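Local coordinates for protein plasma serine protease inhibitor (Homo sapiens, PDB 3DY0) that inhibits serine proteases of blood plasma and other body fluids in a heparin-dependent manner, binding irreversibly to their active-site serine through a cleavable reactive centre loop, at residues P198-E203 / L265-F270; V161-Y166 / T330-T335; N28-P33 / A315-D320; N213-V218 / L233-K238; I167-K172 / S322-A327. One frame throughout, in Å; residues are numbered along the deposited sequence. Where two conformers were deposited one is given.

Interaction 1: P198-E203 / L265-F270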
# COMPACT_ATOMS: atom_id res chain seq x y z
N PRO A 198 3.51 -20.62 13.50
CA PRO A 198 3.44 -21.82 12.65
C PRO A 198 4.47 -21.55 11.56
O PRO A 198 4.36 -20.55 10.85
CB PRO A 198 2.01 -21.78 12.09
CG PRO A 198 1.27 -20.82 13.00
CD PRO A 198 2.31 -19.79 13.31
N MET A 199 5.48 -22.40 11.45
CA MET A 199 6.53 -22.20 10.45
C MET A 199 6.34 -23.15 9.27
O MET A 199 6.42 -24.37 9.43
CB MET A 199 7.90 -22.42 11.08
CG MET A 199 9.09 -22.07 10.19
SD MET A 199 9.31 -20.29 9.95
CE MET A 199 9.92 -19.80 11.57
N MET A 200 6.08 -22.58 8.10
CA MET A 200 5.89 -23.37 6.89
C MET A 200 7.26 -23.71 6.34
O MET A 200 8.24 -23.04 6.67
CB MET A 200 5.12 -22.58 5.83
CG MET A 200 3.86 -21.90 6.34
SD MET A 200 2.95 -21.11 5.01
CE MET A 200 4.10 -19.79 4.53
N SER A 201 7.33 -24.73 5.50
CA SER A 201 8.62 -25.10 4.93
C SER A 201 8.49 -25.84 3.61
O SER A 201 7.54 -26.59 3.39
CB SER A 201 9.41 -25.97 5.90
OG SER A 201 8.82 -27.25 6.03
N ARG A 202 9.46 -25.61 2.73
CA ARG A 202 9.47 -26.26 1.43
C ARG A 202 10.87 -26.17 0.82
O ARG A 202 11.43 -25.08 0.71
CB ARG A 202 8.45 -25.60 0.49
CG ARG A 202 8.36 -26.26 -0.88
CD ARG A 202 8.83 -25.34 -1.98
NE ARG A 202 7.89 -24.25 -2.25
CZ ARG A 202 8.10 -23.29 -3.15
NH1 ARG A 202 9.21 -23.28 -3.87
NH2 ARG A 202 7.19 -22.34 -3.34
N GLU A 203 11.43 -27.31 0.44
CA GLU A 203 12.75 -27.34 -0.17
C GLU A 203 12.46 -27.23 -1.66
O GLU A 203 11.67 -28.00 -2.20
CB GLU A 203 13.47 -28.65 0.14
CG GLU A 203 14.93 -28.65 -0.30
CD GLU A 203 15.64 -29.95 -0.00
OE1 GLU A 203 15.69 -30.34 1.18
OE2 GLU A 203 16.14 -30.58 -0.95
N LEU A 265 13.56 -23.71 2.59
CA LEU A 265 12.96 -22.49 3.10
C LEU A 265 11.94 -22.67 4.20
O LEU A 265 11.02 -23.48 4.08
CB LEU A 265 12.31 -21.71 1.95
CG LEU A 265 11.62 -20.40 2.32
CD1 LEU A 265 12.66 -19.38 2.76
CD2 LEU A 265 10.83 -19.87 1.13
N TYR A 266 12.10 -21.90 5.27
CA TYR A 266 11.19 -21.91 6.41
C TYR A 266 10.63 -20.50 6.50
O TYR A 266 11.37 -19.54 6.71
CB TYR A 266 11.95 -22.30 7.68
CG TYR A 266 12.28 -23.77 7.73
CD1 TYR A 266 11.41 -24.69 8.32
CD2 TYR A 266 13.45 -24.26 7.14
CE1 TYR A 266 11.70 -26.06 8.33
CE2 TYR A 266 13.74 -25.62 7.14
CZ TYR A 266 12.86 -26.51 7.73
OH TYR A 266 13.15 -27.86 7.73
N LEU A 267 9.32 -20.38 6.33
CA LEU A 267 8.64 -19.09 6.35
C LEU A 267 7.40 -19.18 7.22
O LEU A 267 6.59 -20.09 7.06
CB LEU A 267 8.23 -18.71 4.93
CG LEU A 267 7.52 -17.37 4.72
CD1 LEU A 267 8.52 -16.24 4.85
CD2 LEU A 267 6.88 -17.35 3.33
N PRO A 268 7.22 -18.23 8.13
CA PRO A 268 6.04 -18.30 8.97
C PRO A 268 4.72 -18.05 8.26
O PRO A 268 4.66 -17.34 7.25
CB PRO A 268 6.27 -17.20 10.01
CG PRO A 268 7.76 -17.02 10.03
CD PRO A 268 8.13 -17.16 8.58
N LYS A 269 3.66 -18.68 8.77
CA LYS A 269 2.33 -18.46 8.24
C LYS A 269 1.95 -17.26 9.10
O LYS A 269 2.10 -17.30 10.32
CB LYS A 269 1.40 -19.64 8.56
CG LYS A 269 -0.02 -19.44 8.06
CD LYS A 269 -0.99 -20.41 8.71
CE LYS A 269 -0.59 -21.86 8.49
NZ LYS A 269 -1.55 -22.78 9.15
N PHE A 270 1.47 -16.19 8.48
CA PHE A 270 1.13 -15.01 9.25
C PHE A 270 0.08 -14.10 8.65
O PHE A 270 -0.25 -14.19 7.46
CB PHE A 270 2.40 -14.19 9.49
CG PHE A 270 2.98 -13.58 8.23
CD1 PHE A 270 2.50 -12.37 7.73
CD2 PHE A 270 3.98 -14.24 7.52
CE1 PHE A 270 3.01 -11.82 6.55
CE2 PHE A 270 4.50 -13.70 6.34
CZ PHE A 270 4.01 -12.49 5.85
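An antiparallel strand pair of serpin sheet C brings Met199, Met200 and Ser201 against Pro268, Leu267 and Tyr266. The strand axes lie 4.3 Å apart at 150°, and backbone bonds hold Met200 to Leu267 and Arg202 to Leu265 in both directions. One more follows where the second strand turns off, Lys269 N to Pro198 O at 2.9 Å.

Met199, Ser201, Tyr266 and Pro268 share one face. Tyr266 lies across the neighbouring strand, so that Ser201 CB sits beneath a face of the ring, 3.3 Å from CE1, while Met199 CG comes in near the ring plane at its edge, 4.0 Å from Tyr266 CD1. The Met199 chain starts anti to the backbone N (chi1 -173°) and then bends twice; the two bends lay the thioether alongside the proline, with SD 3.6 Å from Pro268 CD. The hydroxyls find partners beyond the pair: Ser201 OG bonds to Gly181 O and Tyr266 OH to Glu264. On the other face Met200 CE reaches Leu267 CD2 at 3.9 Å, and Met200 CG meets Lys269 CB at 4.0 Å, the two side chains crossing at about a right angle.

Leu265 and Tyr266 also pair in parallel with a strand of the bound peptide. This is the ordinary order of serpin sheet C, whose strand following the reactive site is presumably supplied here by the C-terminal cleavage fragment.

Interaction 2: V161-Y166 / T330-T335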
# COMPACT_ATOMS: atom_id res chain seq x y z
N VAL A 161 -16.94 15.49 1.20
CA VAL A 161 -16.50 14.60 0.13
C VAL A 161 -15.49 13.60 0.68
O VAL A 161 -14.65 13.96 1.51
CB VAL A 161 -15.78 15.36 -1.02
CG1 VAL A 161 -15.35 14.38 -2.10
CG2 VAL A 161 -16.68 16.45 -1.59
N ILE A 162 -15.59 12.36 0.24
CA ILE A 162 -14.62 11.35 0.63
C ILE A 162 -14.23 10.62 -0.64
O ILE A 162 -15.08 10.08 -1.35
CB ILE A 162 -15.17 10.33 1.66
CG1 ILE A 162 -15.47 11.05 2.98
CG2 ILE A 162 -14.14 9.22 1.89
CD1 ILE A 162 -15.90 10.13 4.12
N MET A 163 -12.93 10.65 -0.94
CA MET A 163 -12.40 10.00 -2.13
C MET A 163 -11.81 8.68 -1.68
O MET A 163 -11.00 8.65 -0.75
CB MET A 163 -11.33 10.88 -2.77
CG MET A 163 -10.68 10.28 -4.00
SD MET A 163 -9.62 11.49 -4.80
CE MET A 163 -8.34 11.67 -3.55
N VAL A 164 -12.22 7.60 -2.33
CA VAL A 164 -11.76 6.27 -1.96
C VAL A 164 -11.00 5.53 -3.04
O VAL A 164 -11.35 5.58 -4.22
CB VAL A 164 -12.96 5.38 -1.56
CG1 VAL A 164 -12.50 3.94 -1.30
CG2 VAL A 164 -13.66 5.97 -0.34
N ASN A 165 -9.93 4.87 -2.63
CA ASN A 165 -9.18 4.00 -3.52
C ASN A 165 -9.12 2.68 -2.79
O ASN A 165 -8.99 2.64 -1.56
CB ASN A 165 -7.74 4.45 -3.78
CG ASN A 165 -6.92 3.36 -4.46
OD1 ASN A 165 -6.32 2.51 -3.79
ND2 ASN A 165 -6.92 3.35 -5.79
N TYR A 166 -9.25 1.59 -3.53
CA TYR A 166 -9.18 0.27 -2.93
C TYR A 166 -8.34 -0.62 -3.83
O TYR A 166 -8.22 -0.38 -5.03
CB TYR A 166 -10.58 -0.35 -2.79
CG TYR A 166 -11.26 -0.62 -4.11
CD1 TYR A 166 -10.96 -1.76 -4.86
CD2 TYR A 166 -12.17 0.29 -4.64
CE1 TYR A 166 -11.55 -1.98 -6.10
CE2 TYR A 166 -12.76 0.08 -5.88
CZ TYR A 166 -12.45 -1.06 -6.60
OH TYR A 166 -13.02 -1.26 -7.84
N THR A 330 -7.74 3.53 0.88
CA THR A 330 -7.31 4.84 1.34
C THR A 330 -8.52 5.75 1.21
O THR A 330 -9.13 5.82 0.14
CB THR A 330 -6.16 5.39 0.48
OG1 THR A 330 -5.05 4.48 0.52
CG2 THR A 330 -5.71 6.75 1.00
N GLY A 331 -8.89 6.41 2.31
CA GLY A 331 -10.02 7.31 2.28
C GLY A 331 -9.55 8.72 2.54
O GLY A 331 -9.03 9.02 3.62
N THR A 332 -9.69 9.59 1.54
CA THR A 332 -9.28 10.98 1.67
C THR A 332 -10.53 11.79 1.97
O THR A 332 -11.43 11.89 1.14
CB THR A 332 -8.61 11.46 0.37
OG1 THR A 332 -7.44 10.66 0.12
CG2 THR A 332 -8.19 12.91 0.49
N ILE A 333 -10.58 12.37 3.17
CA ILE A 333 -11.74 13.12 3.62
C ILE A 333 -11.60 14.64 3.48
O ILE A 333 -10.65 15.23 3.98
CB ILE A 333 -12.05 12.77 5.09
CG1 ILE A 333 -12.15 11.24 5.23
CG2 ILE A 333 -13.34 13.45 5.54
CD1 ILE A 333 -12.39 10.76 6.66
N PHE A 334 -12.57 15.25 2.80
CA PHE A 334 -12.59 16.70 2.60
C PHE A 334 -13.66 17.35 3.48
O PHE A 334 -14.75 16.80 3.64
CB PHE A 334 -12.92 17.06 1.15
CG PHE A 334 -11.95 16.51 0.14
CD1 PHE A 334 -12.02 15.19 -0.26
CD2 PHE A 334 -10.97 17.33 -0.41
CE1 PHE A 334 -11.14 14.68 -1.21
CE2 PHE A 334 -10.08 16.83 -1.36
CZ PHE A 334 -10.17 15.51 -1.76
N THR A 335 -13.33 18.51 4.03
CA THR A 335 -14.26 19.26 4.88
C THR A 335 -14.28 20.73 4.47
O THR A 335 -13.38 21.19 3.77
CB THR A 335 -13.86 19.18 6.37
OG1 THR A 335 -12.56 19.75 6.55
CG2 THR A 335 -13.85 17.74 6.85
O HOH W 1 -8.14 8.41 -1.48
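Phe334 CG stands anti to its carbonyl carbon, beside the backbone N (chi1 -60°), which sets the ring so that one edge faces Val161 and Met163. Val161 O lies in the ring plane, 3.4 Å from Phe334 CD1, and the same oxygen accepts Phe334 N at 2.8 Å, so one carbonyl meets both the amide and the ring edge of a single residue. Val161 CB packs on Phe334 CD1 at 3.8 Å, and Met163 CB approaches CE1 of that ring. The methionine chain runs out extended before bending at its last torsion (chi3 67°), which carries CE alongside Thr332, 3.9 Å from its CB.

The backbones run antiparallel at 165°: Met163 with Thr332 and Asn165 with Thr330 exchange bonds both ways, while the Val161 end has the single bond from Phe334 N. In serpin terms strand 159-172 is the third strand of sheet A, and strand 323-335 is the cleaved reactive centre loop inserted beside it as a new strand. On the opposite face Ile162 and Ile333 lie side by side, pointing the same way, with their CG1 atoms 4.0 Å apart; helix 129-143 packs on Ile162 and Val164.

A water is held on the Met163 and Thr332 face, donating to Met163 O at 3.0 Å and hydrogen-bonded to Thr332 OG1 at 2.8 Å. Met163 O thus takes both this water and Thr332 N. At the far end of the pair Thr330 OG1 and Asn165 OD1 both bond to Ser35 OG, on helix 33-45, and Asn165 ND2 bonds to Asn95.

Interaction 3: N28-P33 / A315-D320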
# COMPACT_ATOMS: atom_id res chain seq x y z
N ASN A 28 4.66 -4.06 13.58
CA ASN A 28 4.43 -4.51 12.21
C ASN A 28 4.07 -3.28 11.39
O ASN A 28 3.46 -2.34 11.88
CB ASN A 28 3.25 -5.49 12.13
CG ASN A 28 3.55 -6.82 12.78
OD1 ASN A 28 4.68 -7.29 12.77
ND2 ASN A 28 2.52 -7.44 13.35
N ILE A 29 4.46 -3.32 10.12
CA ILE A 29 4.16 -2.24 9.18
C ILE A 29 3.58 -2.91 7.95
O ILE A 29 4.06 -3.96 7.53
CB ILE A 29 5.43 -1.50 8.72
CG1 ILE A 29 6.15 -0.88 9.91
CG2 ILE A 29 5.06 -0.42 7.71
CD1 ILE A 29 7.45 -0.21 9.54
N PHE A 30 2.53 -2.33 7.39
CA PHE A 30 1.95 -2.89 6.18
C PHE A 30 1.06 -1.88 5.48
O PHE A 30 0.13 -1.34 6.07
CB PHE A 30 1.14 -4.17 6.46
CG PHE A 30 0.84 -4.95 5.21
CD1 PHE A 30 1.85 -5.64 4.54
CD2 PHE A 30 -0.44 -4.93 4.65
CE1 PHE A 30 1.59 -6.29 3.33
CE2 PHE A 30 -0.71 -5.58 3.44
CZ PHE A 30 0.31 -6.26 2.78
N PHE A 31 1.36 -1.62 4.22
CA PHE A 31 0.56 -0.68 3.45
C PHE A 31 0.67 -0.95 1.96
O PHE A 31 1.51 -1.75 1.54
CB PHE A 31 0.97 0.78 3.75
CG PHE A 31 2.35 1.16 3.26
CD1 PHE A 31 3.48 0.80 3.99
CD2 PHE A 31 2.51 1.93 2.11
CE1 PHE A 31 4.76 1.21 3.57
CE2 PHE A 31 3.78 2.35 1.68
CZ PHE A 31 4.91 1.98 2.42
N SER A 32 -0.19 -0.30 1.18
CA SER A 32 -0.15 -0.44 -0.27
C SER A 32 0.36 0.85 -0.89
O SER A 32 -0.35 1.86 -0.91
CB SER A 32 -1.54 -0.74 -0.84
OG SER A 32 -1.48 -0.68 -2.26
N PRO A 33 1.60 0.83 -1.40
CA PRO A 33 2.15 2.03 -2.01
C PRO A 33 1.29 2.54 -3.17
O PRO A 33 1.04 3.75 -3.29
CB PRO A 33 3.53 1.57 -2.48
CG PRO A 33 3.91 0.56 -1.43
CD PRO A 33 2.62 -0.23 -1.28
N ALA A 315 -4.61 -1.56 5.59
CA ALA A 315 -4.10 -2.61 4.73
C ALA A 315 -3.94 -3.89 5.53
O ALA A 315 -3.55 -3.86 6.70
CB ALA A 315 -2.76 -2.19 4.14
N VAL A 316 -4.25 -5.02 4.91
CA VAL A 316 -4.15 -6.31 5.58
C VAL A 316 -3.54 -7.35 4.65
O VAL A 316 -3.65 -7.23 3.42
CB VAL A 316 -5.54 -6.84 6.05
CG1 VAL A 316 -6.22 -5.83 6.95
CG2 VAL A 316 -6.41 -7.17 4.85
N VAL A 317 -2.89 -8.34 5.23
CA VAL A 317 -2.30 -9.42 4.44
C VAL A 317 -2.37 -10.73 5.19
O VAL A 317 -2.25 -10.76 6.42
CB VAL A 317 -0.81 -9.13 4.07
CG1 VAL A 317 0.05 -9.09 5.32
CG2 VAL A 317 -0.31 -10.20 3.09
N GLU A 318 -2.61 -11.81 4.45
CA GLU A 318 -2.67 -13.16 5.00
C GLU A 318 -1.75 -14.00 4.14
O GLU A 318 -1.90 -14.04 2.92
CB GLU A 318 -4.09 -13.73 4.90
CG GLU A 318 -5.16 -12.89 5.58
CD GLU A 318 -6.56 -13.36 5.24
OE1 GLU A 318 -7.53 -12.74 5.73
OE2 GLU A 318 -6.70 -14.34 4.47
N VAL A 319 -0.79 -14.65 4.77
CA VAL A 319 0.15 -15.52 4.06
C VAL A 319 0.04 -16.91 4.66
O VAL A 319 0.20 -17.08 5.87
CB VAL A 319 1.61 -15.03 4.23
CG1 VAL A 319 2.58 -16.12 3.76
CG2 VAL A 319 1.82 -13.75 3.43
N ASP A 320 -0.24 -17.90 3.82
CA ASP A 320 -0.32 -19.27 4.31
C ASP A 320 0.25 -20.26 3.30
O ASP A 320 0.91 -19.86 2.34
CB ASP A 320 -1.76 -19.64 4.70
CG ASP A 320 -2.75 -19.49 3.56
OD1 ASP A 320 -2.35 -19.49 2.38
OD2 ASP A 320 -3.96 -19.39 3.87
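Purely apolar packing joins Phe30, on the short strand 29-31, to Ala315 and Val317 on the underside of strand 307-319, in the buried centre of the serpin body where sheet B lies behind sheet A. The strand axes approach to 6.0 Å at 107°, an angle at which side chains rather than backbones make the contact.

The aromatic ring carries it. Val317 CG1 stands almost squarely over the ring centre of Phe30, 3.8 Å from the centroid and 11° off the normal, a CH-pi contact. Its first torsion sets CG1 between the backbone N and the carbonyl carbon (chi1 65°), and this turn is what drops the methyl onto the face. Val317 CB touches Phe30 CZ at 3.3 Å, a tight approach over the same face. The ring also meets the backbone of strand 307-319: Ala315 C lies in the ring plane at the edge. Phe30 CE2 is 3.4 Å from Val316 O. Ala315 CB fits into the bend between ring and main chain, 3.6 Å from both Phe30 CD2 and Phe30 O and 3.7 Å from Phe31 CA.

Beyond Phe31 the chain enters helix 33-45, at whose N-cap Ser32 OG bonds to Ser35 N and to the backbone of the bound peptide. Strand 29-31 pairs antiparallel with a strand of that peptide, helix 12-23 packs on Ile29 and Phe31, and strand 307-319 runs between strands 259-277 and 323-335.

Interaction 4: N213-V218 / L233-K238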
# COMPACT_ATOMS: atom_id res chain seq x y z
N ASN A 213 25.98 -5.53 0.69
CA ASN A 213 26.02 -4.09 0.89
C ASN A 213 25.08 -3.69 2.03
O ASN A 213 25.48 -2.96 2.94
CB ASN A 213 25.61 -3.37 -0.40
CG ASN A 213 25.50 -1.87 -0.22
OD1 ASN A 213 26.43 -1.22 0.25
ND2 ASN A 213 24.36 -1.31 -0.60
N LEU A 214 23.84 -4.16 1.97
CA LEU A 214 22.88 -3.84 3.01
C LEU A 214 22.89 -4.90 4.11
O LEU A 214 22.39 -4.66 5.22
CB LEU A 214 21.47 -3.73 2.42
CG LEU A 214 21.28 -2.54 1.48
CD1 LEU A 214 19.84 -2.49 0.99
CD2 LEU A 214 21.65 -1.25 2.21
N SER A 215 23.47 -6.05 3.80
CA SER A 215 23.58 -7.17 4.73
C SER A 215 22.24 -7.84 4.98
O SER A 215 21.67 -7.78 6.07
CB SER A 215 24.19 -6.71 6.06
OG SER A 215 24.75 -7.82 6.75
N CYS A 216 21.74 -8.50 3.94
CA CYS A 216 20.46 -9.20 4.03
C CYS A 216 20.37 -10.26 2.94
O CYS A 216 21.09 -10.21 1.95
CB CYS A 216 19.30 -8.21 3.87
SG CYS A 216 19.24 -7.30 2.30
N ARG A 217 19.50 -11.23 3.16
CA ARG A 217 19.26 -12.28 2.19
C ARG A 217 17.91 -11.95 1.58
O ARG A 217 16.97 -11.57 2.29
CB ARG A 217 19.21 -13.66 2.87
CG ARG A 217 20.56 -14.16 3.35
CD ARG A 217 20.44 -15.61 3.79
NE ARG A 217 21.72 -16.20 4.16
CZ ARG A 217 22.29 -16.09 5.35
NH1 ARG A 217 23.46 -16.67 5.59
NH2 ARG A 217 21.69 -15.40 6.32
N VAL A 218 17.81 -12.10 0.27
CA VAL A 218 16.59 -11.79 -0.44
C VAL A 218 16.11 -13.03 -1.17
O VAL A 218 16.87 -13.66 -1.90
CB VAL A 218 16.83 -10.67 -1.49
CG1 VAL A 218 15.53 -10.36 -2.23
CG2 VAL A 218 17.38 -9.42 -0.81
N LEU A 233 15.45 -10.92 4.69
CA LEU A 233 15.89 -11.24 6.04
C LEU A 233 17.22 -10.54 6.33
O LEU A 233 18.27 -10.96 5.84
CB LEU A 233 16.08 -12.75 6.20
CG LEU A 233 16.43 -13.24 7.61
CD1 LEU A 233 15.24 -13.01 8.53
CD2 LEU A 233 16.79 -14.72 7.58
N PRO A 234 17.19 -9.46 7.12
CA PRO A 234 18.44 -8.76 7.43
C PRO A 234 19.31 -9.64 8.32
O PRO A 234 18.79 -10.49 9.05
CB PRO A 234 17.96 -7.53 8.21
CG PRO A 234 16.54 -7.33 7.76
CD PRO A 234 16.03 -8.75 7.67
N SER A 235 20.62 -9.43 8.26
CA SER A 235 21.53 -10.18 9.11
C SER A 235 21.21 -9.74 10.53
O SER A 235 20.49 -8.76 10.74
CB SER A 235 22.99 -9.81 8.80
OG SER A 235 23.35 -10.15 7.48
N GLU A 236 21.72 -10.48 11.51
CA GLU A 236 21.49 -10.14 12.91
C GLU A 236 21.85 -8.67 13.16
O GLU A 236 22.94 -8.22 12.78
CB GLU A 236 22.34 -11.04 13.81
CG GLU A 236 22.00 -10.96 15.29
CD GLU A 236 20.68 -11.62 15.63
OE1 GLU A 236 20.54 -12.84 15.37
OE2 GLU A 236 19.78 -10.93 16.16
N GLY A 237 20.92 -7.94 13.76
CA GLY A 237 21.14 -6.53 14.08
C GLY A 237 21.18 -5.54 12.94
O GLY A 237 21.52 -4.37 13.14
N LYS A 238 20.80 -5.96 11.74
CA LYS A 238 20.87 -5.06 10.59
C LYS A 238 19.55 -4.60 9.98
O LYS A 238 19.55 -4.06 8.88
CB LYS A 238 21.73 -5.69 9.50
CG LYS A 238 23.19 -5.91 9.90
CD LYS A 238 23.90 -4.60 10.16
CE LYS A 238 25.38 -4.81 10.45
NZ LYS A 238 26.11 -3.51 10.58
O HOH W 2 20.14 -12.91 6.56
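Ser215 sits at a positive phi of 71° and is the first residue of a G1 beta bulge, sharing with Cys216 the single partner Asp211, while its carbonyl already serves the other side: Ser235 N bonds to Ser215 O at 2.9 Å. Its CB points toward the 233-238 segment. With OG anti to the backbone N (chi1 -159°), the side chain meets Ser235 OG at 2.8 Å in a hydroxyl-to-hydroxyl hydrogen bond that either partner could donate. Ser235 was deposited in two conformers, so this second bond is established for only one of them. Lys238 CG lies against the same serine, 4.0 Å from Ser215 CB, before its chain bends off and NZ bonds to Gln241.

Past the serines the strands pair regularly. Arg217 N bonds to Leu233 O at 3.0 Å and Leu233 N returns the bond to Arg217 O. A water adds a second donor to Leu233 O, 2.8 Å away, and accepts from Arg217 NH2 at 2.9 Å, linking the end of the arginine to the backbone opposite. On the other face Cys216 CB rests on Pro234 CA at 3.7 Å, under cover of Val242 and Trp254 from the two following helices.

The chain then reverses through a type II turn from Ser235 to Lys238, with Gly237 at positive phi and Lys238 at the N-cap of helix 239-245. Before the bulge, Leu214 comes about 5 Å from a sulfated glucosamine, and Asn213 lines the glycan site with Lys249 and Lys253. This is the open end of the sheet B hairpin of a serpin, here lying beside bound heparin.

Interaction 5: I167-K172 / S322-A327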
# COMPACT_ATOMS: atom_id res chain seq x y z
N ILE A 167 -7.75 -1.64 -3.22
CA ILE A 167 -6.96 -2.60 -3.96
C ILE A 167 -7.18 -3.96 -3.31
O ILE A 167 -7.24 -4.08 -2.08
CB ILE A 167 -5.44 -2.23 -3.96
CG1 ILE A 167 -4.65 -3.28 -4.74
CG2 ILE A 167 -4.93 -2.10 -2.53
CD1 ILE A 167 -3.18 -2.92 -4.95
N PHE A 168 -7.36 -4.98 -4.14
CA PHE A 168 -7.56 -6.34 -3.65
C PHE A 168 -6.68 -7.29 -4.44
O PHE A 168 -6.68 -7.28 -5.67
CB PHE A 168 -9.02 -6.78 -3.79
CG PHE A 168 -9.24 -8.21 -3.37
CD1 PHE A 168 -9.33 -8.54 -2.02
CD2 PHE A 168 -9.31 -9.22 -4.32
CE1 PHE A 168 -9.48 -9.87 -1.63
CE2 PHE A 168 -9.46 -10.56 -3.93
CZ PHE A 168 -9.54 -10.88 -2.58
N PHE A 169 -5.92 -8.12 -3.72
CA PHE A 169 -5.02 -9.09 -4.33
C PHE A 169 -5.19 -10.47 -3.72
O PHE A 169 -5.22 -10.63 -2.50
CB PHE A 169 -3.57 -8.61 -4.15
CG PHE A 169 -2.52 -9.61 -4.55
CD1 PHE A 169 -1.98 -10.49 -3.62
CD2 PHE A 169 -2.04 -9.65 -5.86
CE1 PHE A 169 -0.98 -11.40 -3.98
CE2 PHE A 169 -1.04 -10.55 -6.23
CZ PHE A 169 -0.51 -11.42 -5.29
N LYS A 170 -5.32 -11.48 -4.58
CA LYS A 170 -5.44 -12.85 -4.11
C LYS A 170 -4.75 -13.73 -5.13
O LYS A 170 -5.07 -13.68 -6.31
CB LYS A 170 -6.90 -13.28 -3.96
CG LYS A 170 -7.03 -14.74 -3.53
CD LYS A 170 -8.48 -15.15 -3.33
CE LYS A 170 -8.57 -16.64 -3.04
NZ LYS A 170 -9.99 -17.10 -2.92
N ALA A 171 -3.80 -14.53 -4.67
CA ALA A 171 -3.09 -15.41 -5.57
C ALA A 171 -2.58 -16.65 -4.85
O ALA A 171 -2.30 -16.62 -3.66
CB ALA A 171 -1.92 -14.67 -6.20
N LYS A 172 -2.49 -17.74 -5.60
CA LYS A 172 -1.97 -18.98 -5.06
C LYS A 172 -0.48 -18.94 -5.35
O LYS A 172 -0.06 -18.31 -6.32
CB LYS A 172 -2.56 -20.19 -5.79
CG LYS A 172 -4.05 -20.35 -5.64
CD LYS A 172 -4.54 -21.48 -6.54
CE LYS A 172 -6.03 -21.74 -6.34
NZ LYS A 172 -6.52 -22.81 -7.25
N SER A 322 -1.15 -22.04 0.99
CA SER A 322 -1.71 -21.98 -0.36
C SER A 322 -1.35 -20.73 -1.15
O SER A 322 -1.23 -20.78 -2.37
CB SER A 322 -3.24 -22.12 -0.30
OG SER A 322 -3.83 -20.97 0.26
N GLY A 323 -1.19 -19.60 -0.46
CA GLY A 323 -0.86 -18.38 -1.18
C GLY A 323 -0.93 -17.14 -0.32
O GLY A 323 -0.54 -17.16 0.84
N THR A 324 -1.45 -16.07 -0.91
CA THR A 324 -1.55 -14.78 -0.22
C THR A 324 -2.80 -14.00 -0.61
O THR A 324 -3.23 -14.02 -1.76
CB THR A 324 -0.32 -13.89 -0.56
OG1 THR A 324 0.87 -14.51 -0.06
CG2 THR A 324 -0.47 -12.49 0.05
N ARG A 325 -3.40 -13.34 0.38
CA ARG A 325 -4.53 -12.46 0.14
C ARG A 325 -4.06 -11.15 0.77
O ARG A 325 -3.53 -11.16 1.88
CB ARG A 325 -5.81 -12.92 0.83
CG ARG A 325 -6.59 -13.98 0.07
CD ARG A 325 -5.94 -15.33 0.21
NE ARG A 325 -5.81 -15.67 1.63
CZ ARG A 325 -5.06 -16.66 2.09
NH1 ARG A 325 -5.01 -16.89 3.40
NH2 ARG A 325 -4.36 -17.42 1.26
N ALA A 326 -4.23 -10.05 0.05
CA ALA A 326 -3.84 -8.75 0.56
C ALA A 326 -4.83 -7.72 0.04
O ALA A 326 -5.33 -7.83 -1.08
CB ALA A 326 -2.43 -8.39 0.10
N ALA A 327 -5.12 -6.72 0.86
CA ALA A 327 -6.05 -5.70 0.45
C ALA A 327 -5.77 -4.42 1.20
O ALA A 327 -5.12 -4.43 2.24
CB ALA A 327 -7.48 -6.15 0.73
O HOH W 3 -4.47 -17.62 -1.64
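Phe169 and Ala171 exchange backbone bonds with Ala326 and Thr324, each pair giving and taking once, and the four bonds account for the amides and carbonyls that face each other across the two strands. The shortest is Phe169 N to Ala326 O, 2.7 Å; Thr324 N reaches Ala171 O at 2.9 Å. Ala171 O has a second donor in a water 3.1 Å away, which itself accepts from Arg325 NH2 at 2.9 Å, lying in the plane of the guanidinium at its edge. A residue of one strand thereby grips, through water, the carbonyl of the other.

Arg325 can turn back along the strand because its chain bends at chi2 (77°) and chi3 (56°). Its aliphatic part rides against Lys170, CG to CG 3.7 Å, while the cationic ends diverge, Lys170 NZ standing 6.3 Å from Arg325 NE. NH1 forms salt bridges with Asp320 and Glu318, which probably offset the like charge nearby.

On the face that carries Phe169, Phe169 CD1 lies 4.3 Å from Ala326 CB, and the ring meets Tyr223 edge-to-face. The buried Thr324 OG1 finds its partner in Tyr223 OH. This face is thus mostly apolar and buried, while the other passes from buried Phe168 and Ala327 to the charged, water-bridged Lys170 and Arg325 toward the Lys172 end, consistent with a reactive-loop strand inserted in sheet A.

In the fold
Interactions 2 and 5 are two lengths of one strand pair, 159-172 with 323-335, their centres about 24 Å apart; together they record insertion of the cleaved loop into sheet A. Interaction 3 joins the next strand of that sheet to the core beneath, its centre about 10 Å from that of interaction 5, with Asp320 and Arg325 forming a salt bridge between them. Interaction 1 lies about 17 Å from interaction 3, centre to centre, and touches it where strand 259-277 passes from sheet C into sheet A: Phe270 O meets Val319 N at 2.8 Å. Interaction 4, beside the bound heparin, is about 19 Å from interaction 1 and about 37 Å from interaction 2 between centres.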